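Local coordinates for Ras-associated and pleckstrin homology domains-containing protein 1 (Homo sapiens, PDB 4GN1) that mediates localized membrane signals, is implicated in regulating lamellipodial dynamics and brings EVL and VASP to the leading edge, at residues His182-Tyr187 with Ile237-Lys242. Numbering follows the deposited sequence.
Sequences HVNVYY and IAKYGK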
loop_
_atom_site.group_PDB
_atom_site.type_symbol
_atom_site.label_atom_id
_atom_site.label_comp_id
_atom_site.label_asym_id
_atom_site.label_seq_id
_atom_site.Cartn_x
_atom_site.Cartn_y
_atom_site.Cartn_z
ATOM N N HIS A 182 -0.130 9.843 -8.766
ATOM C CA HIS A 182 1.336 9.788 -8.716
ATOM C C HIS A 182 1.858 9.716 -7.308
ATOM O O HIS A 182 2.923 10.272 -7.011
ATOM C CB HIS A 182 1.976 10.966 -9.491
ATOM C CG HIS A 182 1.441 11.125 -10.906
ATOM N ND1 HIS A 182 1.714 10.235 -11.905
ATOM C CD2 HIS A 182 0.607 12.094 -11.462
ATOM C CE1 HIS A 182 1.093 10.624 -13.026
ATOM N NE2 HIS A 182 0.413 11.762 -12.757
ATOM N N VAL A 183 1.102 9.065 -6.424
ATOM C CA VAL A 183 1.618 8.699 -5.112
ATOM C C VAL A 183 1.415 7.205 -4.835
ATOM O O VAL A 183 0.356 6.627 -5.133
ATOM C CB VAL A 183 1.020 9.533 -3.937
ATOM C CG1 VAL A 183 1.255 11.030 -4.140
ATOM C CG2 VAL A 183 -0.458 9.224 -3.709
ATOM N N ASN A 184 2.452 6.595 -4.282
ATOM C CA ASN A 184 2.359 5.274 -3.726
ATOM C C ASN A 184 2.012 5.409 -2.249
ATOM O O ASN A 184 2.131 6.493 -1.678
ATOM C CB ASN A 184 3.690 4.548 -3.908
ATOM C CG ASN A 184 3.996 4.257 -5.357
ATOM O OD1 ASN A 184 3.086 4.136 -6.185
ATOM N ND2 ASN A 184 5.276 4.123 -5.677
ATOM N N VAL A 185 1.574 4.320 -1.638
ATOM C CA VAL A 185 1.218 4.327 -0.246
ATOM C C VAL A 185 2.135 3.327 0.438
ATOM O O VAL A 185 2.447 2.287 -0.126
ATOM C CB VAL A 185 -0.315 4.079 -0.007
ATOM C CG1 VAL A 185 -0.811 2.748 -0.565
ATOM C CG2 VAL A 185 -0.640 4.149 1.470
ATOM N N TYR A 186 2.590 3.669 1.635
ATOM C CA TYR A 186 3.588 2.871 2.354
ATOM C C TYR A 186 3.091 2.695 3.770
ATOM O O TYR A 186 2.204 3.433 4.207
ATOM C CB TYR A 186 4.933 3.608 2.389
ATOM C CG TYR A 186 5.419 4.077 1.026
ATOM C CD1 TYR A 186 4.765 5.104 0.350
ATOM C CD2 TYR A 186 6.536 3.486 0.409
ATOM C CE1 TYR A 186 5.185 5.518 -0.887
ATOM C CE2 TYR A 186 6.965 3.898 -0.846
ATOM C CZ TYR A 186 6.283 4.921 -1.484
ATOM O OH TYR A 186 6.682 5.379 -2.733
ATOM N N TYR A 187 3.659 1.720 4.478
ATOM C CA TYR A 187 3.570 1.649 5.941
ATOM C C TYR A 187 4.814 2.251 6.550
ATOM O O TYR A 187 5.926 1.952 6.116
ATOM C CB TYR A 187 3.481 0.213 6.419
ATOM C CG TYR A 187 2.269 -0.547 5.944
ATOM C CD1 TYR A 187 1.006 -0.320 6.505
ATOM C CD2 TYR A 187 2.383 -1.522 4.942
ATOM C CE1 TYR A 187 -0.101 -1.033 6.081
ATOM C CE2 TYR A 187 1.270 -2.245 4.511
ATOM C CZ TYR A 187 0.036 -1.987 5.079
ATOM O OH TYR A 187 -1.071 -2.687 4.650
ATOM N N ILE A 237 -7.343 0.486 -3.816
ATOM C CA ILE A 237 -8.429 0.338 -4.795
ATOM C C ILE A 237 -8.530 1.564 -5.695
ATOM O O ILE A 237 -8.462 1.456 -6.912
ATOM C CB ILE A 237 -9.780 0.070 -4.120
ATOM C CG1 ILE A 237 -9.698 -1.267 -3.385
ATOM C CG2 ILE A 237 -10.902 0.101 -5.161
ATOM C CD1 ILE A 237 -10.875 -1.557 -2.483
ATOM N N ALA A 238 -8.653 2.724 -5.067
ATOM C CA ALA A 238 -8.784 4.001 -5.766
ATOM C C ALA A 238 -7.565 4.348 -6.635
ATOM O O ALA A 238 -7.699 5.083 -7.615
ATOM C CB ALA A 238 -9.020 5.101 -4.748
ATOM N N LYS A 239 -6.379 3.839 -6.266
ATOM C CA LYS A 239 -5.194 4.016 -7.115
ATOM C C LYS A 239 -5.131 3.029 -8.283
ATOM O O LYS A 239 -4.949 3.439 -9.441
ATOM C CB LYS A 239 -3.888 3.922 -6.323
ATOM C CG LYS A 239 -2.670 4.155 -7.213
ATOM C CD LYS A 239 -1.420 4.425 -6.423
ATOM C CE LYS A 239 -0.216 4.479 -7.338
ATOM N NZ LYS A 239 -0.054 5.767 -8.062
ATOM N N TYR A 240 -5.249 1.742 -7.959
ATOM C CA TYR A 240 -4.991 0.673 -8.899
ATOM C C TYR A 240 -6.225 0.096 -9.562
ATOM O O TYR A 240 -6.120 -0.510 -10.624
ATOM C CB TYR A 240 -4.195 -0.427 -8.222
ATOM C CG TYR A 240 -2.817 0.028 -7.771
ATOM C CD1 TYR A 240 -1.804 0.303 -8.704
ATOM C CD2 TYR A 240 -2.524 0.176 -6.412
ATOM C CE1 TYR A 240 -0.545 0.722 -8.294
ATOM C CE2 TYR A 240 -1.291 0.609 -5.986
ATOM C CZ TYR A 240 -0.302 0.877 -6.930
ATOM O OH TYR A 240 0.915 1.291 -6.509
ATOM N N GLY A 241 -7.385 0.246 -8.922
ATOM C CA GLY A 241 -8.654 -0.288 -9.452
ATOM C C GLY A 241 -8.643 -1.739 -9.885
ATOM O O GLY A 241 -7.966 -2.549 -9.290
ATOM N N LYS A 242 -9.389 -2.059 -10.941
ATOM C CA LYS A 242 -9.646 -3.452 -11.388
ATOM C C LYS A 242 -8.370 -4.277 -11.516
ATOM O O LYS A 242 -8.374 -5.501 -11.326
ATOM C CB LYS A 242 -10.434 -3.446 -12.719
ATOM C CG LYS A 242 -10.451 -4.772 -13.486
ATOM C CD LYS A 242 -11.575 -4.841 -14.509
ATOM C CE LYS A 242 -11.584 -6.195 -15.216
ATOM N NZ LYS A 242 -12.412 -6.214 -16.465
HETATM O O HOH W 1 2.675 2.316 -8.083
HETATM O O HOH W 2 2.547 6.281 -7.879
HETATM O O HOH W 3 1.199 2.268 -3.416
#
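Lys239 reaches from the last turn of helix 225-240 to the start of strand 184-188. This helix is the C-terminal helix of the PH domain, which caps one end of the domain's beta barrel. The two backbones stay well apart; Asn184 CA and Lys239 CA are 8.4 Å from each other. Long side chains and water therefore make the contact. Lys239 leaves the helix with CG anti to the backbone N (chi1 -178°) and runs extended as far as CE. A bend at chi4 (80°) then turns the ammonium group back toward the His182 end of the segment. NZ makes a weak hydrogen bond to Val183 O at 3.1 Å. Its stronger protein partner is Leu180 O, just upstream, so the lysine gathers two backbone carbonyls at the strand's entry. Asn184 meets the same side chain, with OD1 3.5 Å from Lys239 CE. Its amide faces two ways: ND2 is hydrogen-bonded to a malonate ion, probably from the crystallisation liquor, while OD1 accepts from two waters. One of these waters in turn accepts from Lys239 NZ. Tyr240 OH lies 3.6 Å from Asn184 OD1; the two side chains cross at about a right angle, although the amide and ring planes are 22° apart. The aliphatic part of Lys239 covers one face of this ring, with CG 3.9 Å above its centre. His65, near strand 58-61 of the neighbouring Ras-associating domain, meets the same ring steeply. The second water on Asn184 OD1 accepts from Tyr240 OH at 2.6 Å. A third water donates to that hydroxyl and accepts from Val185 N at 2.7 Å.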